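Side-chain contacts in glycerol Dehydrogenase (Unidentified, PDB 5XN8), which probably catalyses the NAD-dependent oxidation of glycerol to dihydroxyacetone, as a metal-dependent member of the iron-containing alcohol dehydrogenase family: residues 128-133 with 139-144; 71-76 with 100-105; 58-63 with 77-82; 148-153 with 236-241. All blocks are in the same frame, centred on the assembly; numbering follows the deposited sequence.

Contact 1: 128-133 with 139-144; sequences SVIYTE and EYLIYP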
loop_
_atom_site.group_PDB
_atom_site.type_symbol
_atom_site.label_atom_id
_atom_site.label_comp_id
_atom_site.label_asym_id
_atom_site.label_seq_id
_atom_site.Cartn_x
_atom_site.Cartn_y
_atom_site.Cartn_z
ATOM N N SER A 128 25.852 -14.086 37.788
ATOM C CA SER A 128 25.209 -14.569 38.999
ATOM C C SER A 128 24.867 -13.375 39.879
ATOM O O SER A 128 25.672 -12.448 40.017
ATOM C CB SER A 128 26.126 -15.534 39.754
ATOM O OG SER A 128 26.218 -16.782 39.086
ATOM N N VAL A 129 23.666 -13.394 40.455
ATOM C CA VAL A 129 23.234 -12.370 41.402
ATOM C C VAL A 129 23.489 -12.922 42.792
ATOM O O VAL A 129 22.823 -13.870 43.217
ATOM C CB VAL A 129 21.746 -12.002 41.230
ATOM C CG1 VAL A 129 21.415 -10.766 42.053
ATOM C CG2 VAL A 129 21.414 -11.773 39.756
ATOM N N ILE A 130 24.465 -12.329 43.487
ATOM C CA ILE A 130 24.909 -12.803 44.794
ATOM C C ILE A 130 24.150 -12.068 45.907
ATOM O O ILE A 130 24.016 -10.843 45.887
ATOM C CB ILE A 130 26.438 -12.635 44.983
ATOM C CG1 ILE A 130 27.221 -13.449 43.939
ATOM C CG2 ILE A 130 26.875 -13.020 46.401
ATOM C CD1 ILE A 130 26.944 -14.936 43.927
ATOM N N TYR A 131 23.678 -12.848 46.878
ATOM C CA TYR A 131 22.889 -12.379 48.006
ATOM C C TYR A 131 23.604 -12.741 49.300
ATOM O O TYR A 131 24.469 -13.616 49.312
ATOM C CB TYR A 131 21.524 -13.065 47.966
ATOM C CG TYR A 131 20.638 -12.582 46.844
ATOM C CD1 TYR A 131 19.809 -11.483 47.029
ATOM C CD2 TYR A 131 20.622 -13.220 45.599
ATOM C CE1 TYR A 131 18.986 -11.022 46.013
ATOM C CE2 TYR A 131 19.810 -12.761 44.574
ATOM C CZ TYR A 131 18.995 -11.661 44.787
ATOM O OH TYR A 131 18.179 -11.199 43.785
ATOM N N THR A 132 23.257 -12.056 50.395
ATOM C CA THR A 132 23.716 -12.473 51.720
ATOM C C THR A 132 22.848 -13.647 52.163
ATOM O O THR A 132 21.846 -13.954 51.510
ATOM C CB THR A 132 23.679 -11.345 52.758
ATOM O OG1 THR A 132 24.278 -11.845 53.959
ATOM C CG2 THR A 132 22.325 -10.962 53.090
ATOM N N GLU A 133 23.217 -14.319 53.249
ATOM C CA GLU A 133 22.408 -15.430 53.770
ATOM C C GLU A 133 21.004 -14.966 54.187
ATOM O O GLU A 133 20.031 -15.694 53.998
ATOM C CB GLU A 133 23.112 -16.128 54.935
ATOM C CG GLU A 133 22.711 -17.583 55.116
ATOM C CD GLU A 133 23.445 -18.524 54.174
ATOM O OE1 GLU A 133 23.417 -18.300 52.954
ATOM O OE2 GLU A 133 24.042 -19.497 54.666
ATOM N N GLU A 139 26.332 -8.350 45.558
ATOM C CA GLU A 139 27.106 -7.990 44.363
ATOM C C GLU A 139 26.690 -8.807 43.134
ATOM O O GLU A 139 25.822 -9.680 43.226
ATOM C CB GLU A 139 28.611 -8.175 44.635
ATOM C CG GLU A 139 29.001 -9.567 45.116
ATOM C CD GLU A 139 30.499 -9.755 45.291
ATOM O OE1 GLU A 139 31.268 -9.345 44.397
ATOM O OE2 GLU A 139 30.916 -10.320 46.329
ATOM N N TYR A 140 27.307 -8.491 41.992
ATOM C CA TYR A 140 27.205 -9.283 40.767
ATOM C C TYR A 140 28.552 -9.929 40.462
ATOM O O TYR A 140 29.579 -9.247 40.472
ATOM C CB TYR A 140 26.853 -8.394 39.574
ATOM C CG TYR A 140 25.452 -7.827 39.546
ATOM C CD1 TYR A 140 24.335 -8.667 39.525
ATOM C CD2 TYR A 140 25.242 -6.446 39.486
ATOM C CE1 TYR A 140 23.045 -8.145 39.471
ATOM C CE2 TYR A 140 23.960 -5.917 39.433
ATOM C CZ TYR A 140 22.868 -6.766 39.423
ATOM O OH TYR A 140 21.608 -6.218 39.359
ATOM N N LEU A 141 28.544 -11.231 40.176
ATOM C CA LEU A 141 29.713 -11.911 39.620
ATOM C C LEU A 141 29.486 -12.148 38.124
ATOM O O LEU A 141 28.636 -12.951 37.730
ATOM C CB LEU A 141 29.976 -13.241 40.332
ATOM C CG LEU A 141 30.374 -13.148 41.813
ATOM C CD1 LEU A 141 30.654 -14.547 42.337
ATOM C CD2 LEU A 141 31.550 -12.212 42.061
ATOM N N ILE A 142 30.245 -11.426 37.309
ATOM C CA ILE A 142 30.233 -11.578 35.861
ATOM C C ILE A 142 31.378 -12.528 35.523
ATOM O O ILE A 142 32.510 -12.282 35.918
ATOM C CB ILE A 142 30.457 -10.230 35.140
ATOM C CG1 ILE A 142 29.464 -9.166 35.630
ATOM C CG2 ILE A 142 30.382 -10.407 33.624
ATOM C CD1 ILE A 142 29.963 -7.745 35.437
ATOM N N TYR A 143 31.072 -13.598 34.794
ATOM C CA TYR A 143 32.053 -14.610 34.421
ATOM C C TYR A 143 32.573 -14.399 32.999
ATOM O O TYR A 143 31.889 -13.786 32.165
ATOM C CB TYR A 143 31.460 -16.014 34.532
ATOM C CG TYR A 143 30.801 -16.263 35.859
ATOM C CD1 TYR A 143 31.537 -16.198 37.040
ATOM C CD2 TYR A 143 29.431 -16.514 35.943
ATOM C CE1 TYR A 143 30.934 -16.406 38.273
ATOM C CE2 TYR A 143 28.820 -16.721 37.159
ATOM C CZ TYR A 143 29.568 -16.666 38.322
ATOM O OH TYR A 143 28.950 -16.869 39.526
ATOM N N PRO A 144 33.788 -14.911 32.709
ATOM C CA PRO A 144 34.279 -14.958 31.330
ATOM C C PRO A 144 33.463 -15.870 30.411
ATOM O O PRO A 144 33.398 -15.610 29.203
ATOM C CB PRO A 144 35.701 -15.527 31.475
ATOM C CG PRO A 144 36.077 -15.303 32.899
ATOM C CD PRO A 144 34.797 -15.409 33.665
#
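The hydroxyl of Y143 donates a hydrogen bond to OG of S128, with OH and OG 2.8 Å apart and OG at the edge of the tyrosine ring, in its plane. S128 OG, turned to the side of its own backbone N (chi1 -73°), is also hydrogen-bonded to the carbonyl oxygen of D98, so two partners hold this buried hydroxyl. Beside it the backbones of S128 and L141 form an antiparallel hydrogen-bonded pair: S128 N lies 3.0 Å from L141 O, and L141 N lies 3.1 Å from S128 O. I130 N to E139 O, also 3.0 Å, continues the pairing, while the return bond from E139 N to I130 O is weak at 3.4 Å. V129 and Y140, the non-hydrogen-bonded pair between them, point the same way, and V129 CG2 meets the ring edge at Y140 CE1, 4.0 Å away. On the other face, the face of S128, I130 CG1 packs against L141 CG at 3.8 Å, and I130 CB rests near the aliphatic CG of E139, whose carboxylate bonds to H70. The two strands form the beta hairpin 127-131/137-142. Y131, an NAD(+) ligand by similarity, makes a cation-pi contact with K95; I130 leans on H70 and I73 of helix 70-83, and Y143 on K101 and A102 of helix 94-107.

Contact 2: 71-76 with 100-105; sequences VEIRRL and AKAIGY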
loop_
_atom_site.group_PDB
_atom_site.type_symbol
_atom_site.label_atom_id
_atom_site.label_comp_id
_atom_site.label_asym_id
_atom_site.label_seq_id
_atom_site.Cartn_x
_atom_site.Cartn_y
_atom_site.Cartn_z
ATOM N N VAL A 71 28.685 -18.002 51.167
ATOM C CA VAL A 71 28.724 -19.087 52.157
ATOM C C VAL A 71 28.180 -20.389 51.561
ATOM O O VAL A 71 28.786 -21.450 51.733
ATOM C CB VAL A 71 27.929 -18.728 53.443
ATOM C CG1 VAL A 71 27.781 -19.935 54.376
ATOM C CG2 VAL A 71 28.593 -17.565 54.175
ATOM N N GLU A 72 27.042 -20.298 50.872
ATOM C CA GLU A 72 26.406 -21.468 50.275
ATOM C C GLU A 72 27.265 -22.066 49.160
ATOM O O GLU A 72 27.400 -23.285 49.077
ATOM C CB GLU A 72 25.005 -21.106 49.748
ATOM C CG GLU A 72 24.167 -22.275 49.225
ATOM C CD GLU A 72 23.814 -23.314 50.280
ATOM O OE1 GLU A 72 23.939 -23.043 51.493
ATOM O OE2 GLU A 72 23.389 -24.421 49.894
ATOM N N ILE A 73 27.850 -21.208 48.325
ATOM C CA ILE A 73 28.782 -21.630 47.257
ATOM C C ILE A 73 29.941 -22.434 47.844
ATOM O O ILE A 73 30.214 -23.545 47.381
ATOM C CB ILE A 73 29.329 -20.411 46.453
ATOM C CG1 ILE A 73 28.214 -19.776 45.608
ATOM C CG2 ILE A 73 30.496 -20.788 45.546
ATOM C CD1 ILE A 73 28.479 -18.324 45.285
ATOM N N ARG A 74 30.595 -21.874 48.870
ATOM C CA ARG A 74 31.749 -22.519 49.510
ATOM C C ARG A 74 31.386 -23.828 50.217
ATOM O O ARG A 74 32.210 -24.742 50.255
ATOM C CB ARG A 74 32.449 -21.559 50.495
ATOM C CG ARG A 74 33.331 -20.461 49.886
ATOM C CD ARG A 74 32.988 -19.992 48.497
ATOM N NE ARG A 74 33.971 -19.004 48.029
ATOM C CZ ARG A 74 33.721 -17.962 47.237
ATOM N NH1 ARG A 74 32.494 -17.702 46.779
ATOM N NH2 ARG A 74 34.726 -17.149 46.907
ATOM N N ARG A 75 30.170 -23.913 50.762
ATOM C CA ARG A 75 29.688 -25.150 51.392
ATOM C C ARG A 75 29.534 -26.274 50.363
ATOM O O ARG A 75 29.952 -27.401 50.608
ATOM C CB ARG A 75 28.355 -24.908 52.123
ATOM C CG ARG A 75 27.905 -26.045 53.044
ATOM C CD ARG A 75 26.495 -25.817 53.585
ATOM N NE ARG A 75 25.474 -25.890 52.531
ATOM C CZ ARG A 75 24.982 -27.011 51.989
ATOM N NH1 ARG A 75 25.383 -28.217 52.397
ATOM N NH2 ARG A 75 24.055 -26.927 51.034
ATOM N N LEU A 76 28.936 -25.950 49.217
ATOM C CA LEU A 76 28.691 -26.929 48.144
ATOM C C LEU A 76 29.968 -27.311 47.391
ATOM O O LEU A 76 30.126 -28.471 46.995
ATOM C CB LEU A 76 27.644 -26.406 47.157
ATOM C CG LEU A 76 26.185 -26.383 47.632
ATOM C CD1 LEU A 76 25.334 -25.564 46.680
ATOM C CD2 LEU A 76 25.619 -27.786 47.821
ATOM N N ALA A 100 25.094 -22.665 40.712
ATOM C CA ALA A 100 25.753 -23.654 39.870
ATOM C C ALA A 100 26.809 -23.019 38.952
ATOM O O ALA A 100 27.842 -23.638 38.692
ATOM C CB ALA A 100 24.725 -24.424 39.055
ATOM N N LYS A 101 26.546 -21.800 38.479
ATOM C CA LYS A 101 27.500 -21.052 37.639
ATOM C C LYS A 101 28.752 -20.663 38.404
ATOM O O LYS A 101 29.868 -20.788 37.885
ATOM C CB LYS A 101 26.865 -19.769 37.073
ATOM C CG LYS A 101 25.800 -19.983 36.009
ATOM C CD LYS A 101 25.213 -18.647 35.578
ATOM C CE LYS A 101 23.922 -18.786 34.777
ATOM N NZ LYS A 101 23.141 -17.518 34.786
ATOM N N ALA A 102 28.558 -20.183 39.624
ATOM C CA ALA A 102 29.665 -19.792 40.508
ATOM C C ALA A 102 30.565 -20.975 40.828
ATOM O O ALA A 102 31.787 -20.861 40.728
ATOM C CB ALA A 102 29.127 -19.172 41.800
ATOM N N ILE A 103 29.952 -22.104 41.192
ATOM C CA ILE A 103 30.690 -23.344 41.478
ATOM C C ILE A 103 31.527 -23.765 40.267
ATOM O O ILE A 103 32.696 -24.127 40.417
ATOM C CB ILE A 103 29.741 -24.497 41.891
ATOM C CG1 ILE A 103 29.078 -24.202 43.244
ATOM C CG2 ILE A 103 30.484 -25.829 41.998
ATOM C CD1 ILE A 103 27.766 -24.928 43.451
ATOM N N GLY A 104 30.927 -23.714 39.077
ATOM C CA GLY A 104 31.623 -24.051 37.831
ATOM C C GLY A 104 32.780 -23.122 37.532
ATOM O O GLY A 104 33.854 -23.573 37.110
ATOM N N TYR A 105 32.565 -21.829 37.769
ATOM C CA TYR A 105 33.609 -20.823 37.600
ATOM C C TYR A 105 34.801 -21.056 38.531
ATOM O O TYR A 105 35.933 -21.209 38.062
ATOM C CB TYR A 105 33.055 -19.401 37.816
ATOM C CG TYR A 105 34.159 -18.374 37.881
ATOM C CD1 TYR A 105 34.971 -18.129 36.773
ATOM C CD2 TYR A 105 34.433 -17.684 39.060
ATOM C CE1 TYR A 105 36.015 -17.215 36.837
ATOM C CE2 TYR A 105 35.475 -16.773 39.138
ATOM C CZ TYR A 105 36.257 -16.540 38.021
ATOM O OH TYR A 105 37.293 -15.636 38.087
#
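Apolar contacts alone join I73 and L76 to A102 and I103. CD1 of I73 reaches the methyl of A102, CD1 to CB 3.6 Å, the shortest approach between the two segments, and I73 CG1 follows at 4.0 Å from the same CB. One turn further along helix 70-83, L76 meets the terminal CD1 of I103, which is 4.0 Å from L76 CB and almost as near to L76 CD1, so a single methyl lies against both the root and one branch of the leucine. CG1 of I103 stands on the side of the backbone N (chi1 -67°) and CD1 extends beyond it (chi2 156°), which carries the methyl across to helix 70-83. The axes of the two segments pass 9.8 Å apart at 57°, and A102 offers its single methyl to I73. The salt bridge between R75 NH2 and E72 OE2, 2.8 Å long, lies within helix 70-83 and does not cross the contact; the oxygen is close to the guanidinium plane. E72 OE1 also bonds to N65. All four apolar residues are buried where helices 70-83 and 94-107 cross; I73 and L76 both touch T99 of helix 94-107, and I103 reaches back to I77 and L80 of helix 70-83.

Contact 3: 58-63 with 77-82; sequences SLHAER and IAILKQ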
loop_
_atom_site.group_PDB
_atom_site.type_symbol
_atom_site.label_atom_id
_atom_site.label_comp_id
_atom_site.label_asym_id
_atom_site.label_seq_id
_atom_site.Cartn_x
_atom_site.Cartn_y
_atom_site.Cartn_z
ATOM N N SER A 58 28.318 -40.689 36.060
ATOM C CA SER A 58 28.309 -40.805 37.524
ATOM C C SER A 58 27.796 -39.503 38.136
ATOM O O SER A 58 28.137 -38.426 37.658
ATOM C CB SER A 58 29.719 -41.119 38.039
ATOM O OG SER A 58 29.758 -41.161 39.455
ATOM N N LEU A 59 26.978 -39.602 39.185
ATOM C CA LEU A 59 26.335 -38.428 39.789
ATOM C C LEU A 59 26.327 -38.469 41.306
ATOM O O LEU A 59 26.238 -39.532 41.911
ATOM C CB LEU A 59 24.876 -38.328 39.342
ATOM C CG LEU A 59 24.576 -38.208 37.851
ATOM C CD1 LEU A 59 23.278 -38.905 37.459
ATOM C CD2 LEU A 59 24.587 -36.748 37.418
ATOM N N HIS A 60 26.411 -37.284 41.901
ATOM C CA HIS A 60 26.048 -37.077 43.292
ATOM C C HIS A 60 25.112 -35.862 43.381
ATOM O O HIS A 60 25.490 -34.751 43.002
ATOM C CB HIS A 60 27.284 -36.933 44.175
ATOM C CG HIS A 60 26.979 -36.398 45.537
ATOM N ND1 HIS A 60 26.236 -37.098 46.462
ATOM C CD2 HIS A 60 27.281 -35.218 46.122
ATOM C CE1 HIS A 60 26.088 -36.376 47.555
ATOM N NE2 HIS A 60 26.714 -35.228 47.375
ATOM N N ALA A 61 23.889 -36.107 43.854
ATOM C CA ALA A 61 22.893 -35.062 44.069
ATOM C C ALA A 61 23.063 -34.488 45.460
ATOM O O ALA A 61 23.311 -35.234 46.413
ATOM C CB ALA A 61 21.493 -35.631 43.912
ATOM N N GLU A 62 22.931 -33.169 45.584
ATOM C CA GLU A 62 23.042 -32.497 46.883
ATOM C C GLU A 62 22.004 -31.379 47.023
ATOM O O GLU A 62 21.622 -30.748 46.041
ATOM C CB GLU A 62 24.469 -31.960 47.071
ATOM C CG GLU A 62 24.826 -31.517 48.486
ATOM C CD GLU A 62 24.775 -32.639 49.513
ATOM O OE1 GLU A 62 25.600 -33.576 49.429
ATOM O OE2 GLU A 62 23.914 -32.573 50.412
ATOM N N ARG A 63 21.563 -31.155 48.254
ATOM C CA ARG A 63 20.498 -30.206 48.561
ATOM C C ARG A 63 21.022 -28.771 48.562
ATOM O O ARG A 63 22.112 -28.501 49.063
ATOM C CB ARG A 63 19.890 -30.540 49.937
ATOM C CG ARG A 63 18.649 -29.748 50.281
ATOM C CD ARG A 63 18.078 -30.134 51.645
ATOM N NE ARG A 63 17.799 -28.963 52.464
ATOM C CZ ARG A 63 18.713 -28.275 53.149
ATOM N NH1 ARG A 63 20.001 -28.619 53.139
ATOM N NH2 ARG A 63 18.328 -27.218 53.866
ATOM N N ILE A 77 30.861 -26.342 47.186
ATOM C CA ILE A 77 32.189 -26.618 46.623
ATOM C C ILE A 77 32.934 -27.666 47.446
ATOM O O ILE A 77 33.483 -28.612 46.881
ATOM C CB ILE A 77 33.033 -25.321 46.478
ATOM C CG1 ILE A 77 32.513 -24.508 45.283
ATOM C CG2 ILE A 77 34.514 -25.635 46.260
ATOM C CD1 ILE A 77 32.964 -23.064 45.259
ATOM N N ALA A 78 32.938 -27.496 48.772
ATOM C CA ALA A 78 33.589 -28.441 49.686
ATOM C C ALA A 78 33.069 -29.867 49.519
ATOM O O ALA A 78 33.853 -30.809 49.550
ATOM C CB ALA A 78 33.427 -27.986 51.133
ATOM N N ILE A 79 31.760 -30.020 49.324
ATOM C CA ILE A 79 31.155 -31.342 49.087
ATOM C C ILE A 79 31.504 -31.843 47.683
ATOM O O ILE A 79 31.757 -33.031 47.494
ATOM C CB ILE A 79 29.610 -31.349 49.267
ATOM C CG1 ILE A 79 29.200 -30.853 50.660
ATOM C CG2 ILE A 79 29.064 -32.761 49.067
ATOM C CD1 ILE A 79 27.718 -30.552 50.810
ATOM N N LEU A 80 31.502 -30.940 46.703
ATOM C CA LEU A 80 31.898 -31.281 45.329
ATOM C C LEU A 80 33.306 -31.875 45.294
ATOM O O LEU A 80 33.510 -32.927 44.689
ATOM C CB LEU A 80 31.787 -30.062 44.401
ATOM C CG LEU A 80 32.331 -30.201 42.962
ATOM C CD1 LEU A 80 31.472 -29.439 41.966
ATOM C CD2 LEU A 80 33.784 -29.746 42.845
ATOM N N LYS A 81 34.254 -31.196 45.952
ATOM C CA LYS A 81 35.651 -31.663 46.063
ATOM C C LYS A 81 35.777 -33.067 46.660
ATOM O O LYS A 81 36.577 -33.878 46.197
ATOM C CB LYS A 81 36.488 -30.698 46.926
ATOM C CG LYS A 81 36.755 -29.329 46.335
ATOM C CD LYS A 81 37.554 -29.313 45.046
ATOM C CE LYS A 81 39.014 -29.708 45.219
ATOM N NZ LYS A 81 39.785 -29.385 43.990
ATOM N N GLN A 82 34.989 -33.331 47.685
ATOM C CA GLN A 82 34.983 -34.625 48.390
ATOM C C GLN A 82 34.569 -35.776 47.466
ATOM O O GLN A 82 35.122 -36.865 47.571
ATOM C CB GLN A 82 34.030 -34.574 49.630
ATOM C CG GLN A 82 34.581 -34.614 51.089
ATOM C CD GLN A 82 34.411 -33.324 51.865
ATOM O OE1 GLN A 82 34.674 -32.277 51.312
ATOM N NE2 GLN A 82 34.003 -33.396 53.138
#
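Strand 58-63, an outermost strand of the six-stranded parallel sheet within this chain, is covered here by helix 70-83, and within 77-82 the contact rests on one residue, I79, set against H60 and E62. Two residues apart on the strand, these side chains both start toward the helix and are tied to each other: H60 NE2 donates to E62 OE1 across 2.9 Å. The bond is bent, with an angle of 139° at the hydrogen, and it uses the anti side of the carboxylate, the histidine nitrogen standing out of the carboxylate plane. E62 is brought into this position by its torsions, with CG opposite the backbone N (chi1 -167°) and a bend at chi2 (62°) that turns the carboxylate back along the strand toward H60. The isoleucine crosses both side chains at about a right angle and touches them with two methyls. Its CG2 lies 3.6 Å from E62 OE1 and 3.8 Å from H60 NE2, close to both atoms of the bond, while CD1 rests 3.8 Å from E62 CG, on the aliphatic part of the glutamate. A hydrophobic side chain thus packs on a polar pair already bonded to itself. L76 of the same helix also touches E62, H60 stacks on the ring of H83, and R63 forms a salt bridge with D38. A helix laid against the strand that precedes it in the chain is characteristic of the alternating beta-alpha units of a Rossmann-like nucleotide-binding domain, consistent with the NAD dependence of this family.

Contact 4: 148-153 with 236-241; sequences DMVVMD and ANTYLS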
loop_
_atom_site.group_PDB
_atom_site.type_symbol
_atom_site.label_atom_id
_atom_site.label_comp_id
_atom_site.label_asym_id
_atom_site.label_seq_id
_atom_site.Cartn_x
_atom_site.Cartn_y
_atom_site.Cartn_z
ATOM N N ASP A 148 27.744 -23.904 29.751
ATOM C CA ASP A 148 28.065 -24.779 28.635
ATOM C C ASP A 148 26.803 -25.376 28.014
ATOM O O ASP A 148 26.761 -25.589 26.802
ATOM C CB ASP A 148 29.070 -25.854 29.060
ATOM C CG ASP A 148 30.375 -25.250 29.584
ATOM O OD1 ASP A 148 30.359 -24.724 30.729
ATOM O OD2 ASP A 148 31.396 -25.287 28.841
ATOM N N MET A 149 25.773 -25.610 28.835
ATOM C CA MET A 149 24.465 -26.054 28.345
ATOM C C MET A 149 23.322 -25.360 29.072
ATOM O O MET A 149 23.422 -25.078 30.273
ATOM C CB MET A 149 24.308 -27.557 28.523
ATOM C CG MET A 149 25.112 -28.395 27.550
ATOM S SD MET A 149 24.837 -30.159 27.857
ATOM C CE MET A 149 23.182 -30.338 27.219
ATOM N N VAL A 150 22.240 -25.095 28.332
ATOM C CA VAL A 150 20.992 -24.562 28.876
ATOM C C VAL A 150 19.878 -25.486 28.397
ATOM O O VAL A 150 19.669 -25.621 27.200
ATOM C CB VAL A 150 20.708 -23.123 28.390
ATOM C CG1 VAL A 150 19.348 -22.636 28.887
ATOM C CG2 VAL A 150 21.820 -22.168 28.824
ATOM N N VAL A 151 19.168 -26.118 29.334
ATOM C CA VAL A 151 18.199 -27.160 29.011
ATOM C C VAL A 151 16.810 -26.755 29.502
ATOM O O VAL A 151 16.584 -26.608 30.709
ATOM C CB VAL A 151 18.608 -28.513 29.624
ATOM C CG1 VAL A 151 17.754 -29.642 29.059
ATOM C CG2 VAL A 151 20.090 -28.784 29.365
ATOM N N MET A 152 15.882 -26.597 28.560
ATOM C CA MET A 152 14.544 -26.102 28.838
ATOM C C MET A 152 13.542 -27.215 28.564
ATOM O O MET A 152 13.222 -27.499 27.412
ATOM C CB MET A 152 14.254 -24.884 27.953
ATOM C CG MET A 152 15.312 -23.788 28.013
ATOM S SD MET A 152 15.413 -22.987 29.625
ATOM C CE MET A 152 13.902 -22.040 29.647
ATOM N N ASP A 153 13.074 -27.868 29.627
ATOM C CA ASP A 153 12.044 -28.889 29.504
ATOM C C ASP A 153 10.702 -28.187 29.573
ATOM O O ASP A 153 10.246 -27.788 30.654
ATOM C CB ASP A 153 12.162 -29.960 30.603
ATOM C CG ASP A 153 11.272 -31.176 30.331
ATOM O OD1 ASP A 153 10.190 -31.020 29.728
ATOM O OD2 ASP A 153 11.662 -32.293 30.711
ATOM N N ALA A 236 11.906 -17.052 23.264
ATOM C CA ALA A 236 11.937 -15.595 23.390
ATOM C C ALA A 236 12.396 -15.165 24.782
ATOM O O ALA A 236 13.318 -14.357 24.915
ATOM C CB ALA A 236 10.568 -15.003 23.080
ATOM N N ASN A 237 11.757 -15.734 25.803
ATOM C CA ASN A 237 12.042 -15.425 27.212
ATOM C C ASN A 237 13.440 -15.808 27.678
ATOM O O ASN A 237 13.964 -15.184 28.611
ATOM C CB ASN A 237 11.021 -16.118 28.143
ATOM C CG ASN A 237 9.658 -15.450 28.143
ATOM O OD1 ASN A 237 9.386 -14.540 27.352
ATOM N ND2 ASN A 237 8.793 -15.897 29.053
ATOM N N THR A 238 14.035 -16.830 27.053
ATOM C CA THR A 238 15.302 -17.386 27.520
ATOM C C THR A 238 16.478 -17.114 26.584
ATOM O O THR A 238 17.450 -16.482 27.000
ATOM C CB THR A 238 15.176 -18.898 27.764
ATOM O OG1 THR A 238 13.910 -19.175 28.372
ATOM C CG2 THR A 238 16.304 -19.386 28.690
ATOM N N TYR A 239 16.417 -17.598 25.346
ATOM C CA TYR A 239 17.546 -17.436 24.425
ATOM C C TYR A 239 17.558 -16.056 23.764
ATOM O O TYR A 239 18.596 -15.397 23.753
ATOM C CB TYR A 239 17.595 -18.562 23.366
ATOM C CG TYR A 239 18.929 -18.602 22.650
ATOM C CD1 TYR A 239 19.175 -17.785 21.554
ATOM C CD2 TYR A 239 19.962 -19.414 23.103
ATOM C CE1 TYR A 239 20.414 -17.801 20.904
ATOM C CE2 TYR A 239 21.200 -19.429 22.473
ATOM C CZ TYR A 239 21.425 -18.628 21.377
ATOM O OH TYR A 239 22.656 -18.658 20.767
ATOM N N LEU A 240 16.425 -15.616 23.220
ATOM C CA LEU A 240 16.378 -14.350 22.476
ATOM C C LEU A 240 16.589 -13.142 23.386
ATOM O O LEU A 240 17.273 -12.179 23.002
ATOM C CB LEU A 240 15.051 -14.186 21.720
ATOM C CG LEU A 240 14.604 -15.285 20.752
ATOM C CD1 LEU A 240 13.374 -14.844 19.974
ATOM C CD2 LEU A 240 15.734 -15.636 19.783
ATOM N N SER A 241 15.982 -13.177 24.567
ATOM C CA SER A 241 16.117 -12.083 25.524
ATOM C C SER A 241 17.495 -12.109 26.179
ATOM O O SER A 241 18.092 -11.057 26.408
ATOM C CB SER A 241 15.004 -12.149 26.580
ATOM O OG SER A 241 15.064 -11.042 27.474
#
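M152 and T238 meet tip to tip, joining strand 149-153 of the parallel, Rossmann-like sheet to helix 228-247, which follows much later in the chain. The close part is confined to this pair. The methionine bends at both chi2 and chi3 (-66° and -72°), which brings its sulfur and terminal methyl round to the threonine: SD lies 3.8 Å from T238 CG2, and CE 3.7 Å from that same methyl. V150, two residues earlier on the same side of the strand, makes the loose part, its CG1 only grazing T238 CG2 at 4.5 Å. Neither side opens to solvent, since all three residues are buried. M152 also touches Y11 and Q13 of strand 10-14 and P115 of strand 111-115, and V150 packs on Y11 and V113. On the helix, T238 lies at a wider, pi-type turn spanning 236-240, where S241 N bonds to A236 O at 2.9 Å. S241 in turn bonds through its hydroxyl to D121, a glycerol-binding residue by similarity. The polar end of T238 is turned back to its own helix, where OG1 is hydrogen-bonded to the carbonyl oxygen of I234.

How the contacts relate
From the N terminus, strand 58-63 comes first and contact 3 closes the short connection to the later half of helix 70-83. Contact 2 takes the earlier half of that helix to helix 94-107, so contacts 2 and 3 cross in sequence and share one helix; they also touch, R75 NH2 being hydrogen-bonded to R63 O. Contact 1 follows in series and closes a beta hairpin, which lies against helix 94-107 where the ring of Y143 meets that of Y105. Strand 149-153 comes next in the chain, and contact 4 makes the longest closure, over 82 mostly helical residues. Contacts 1 to 3 thus tie together the N-terminal region, and contact 4 links its sheet to the later helices.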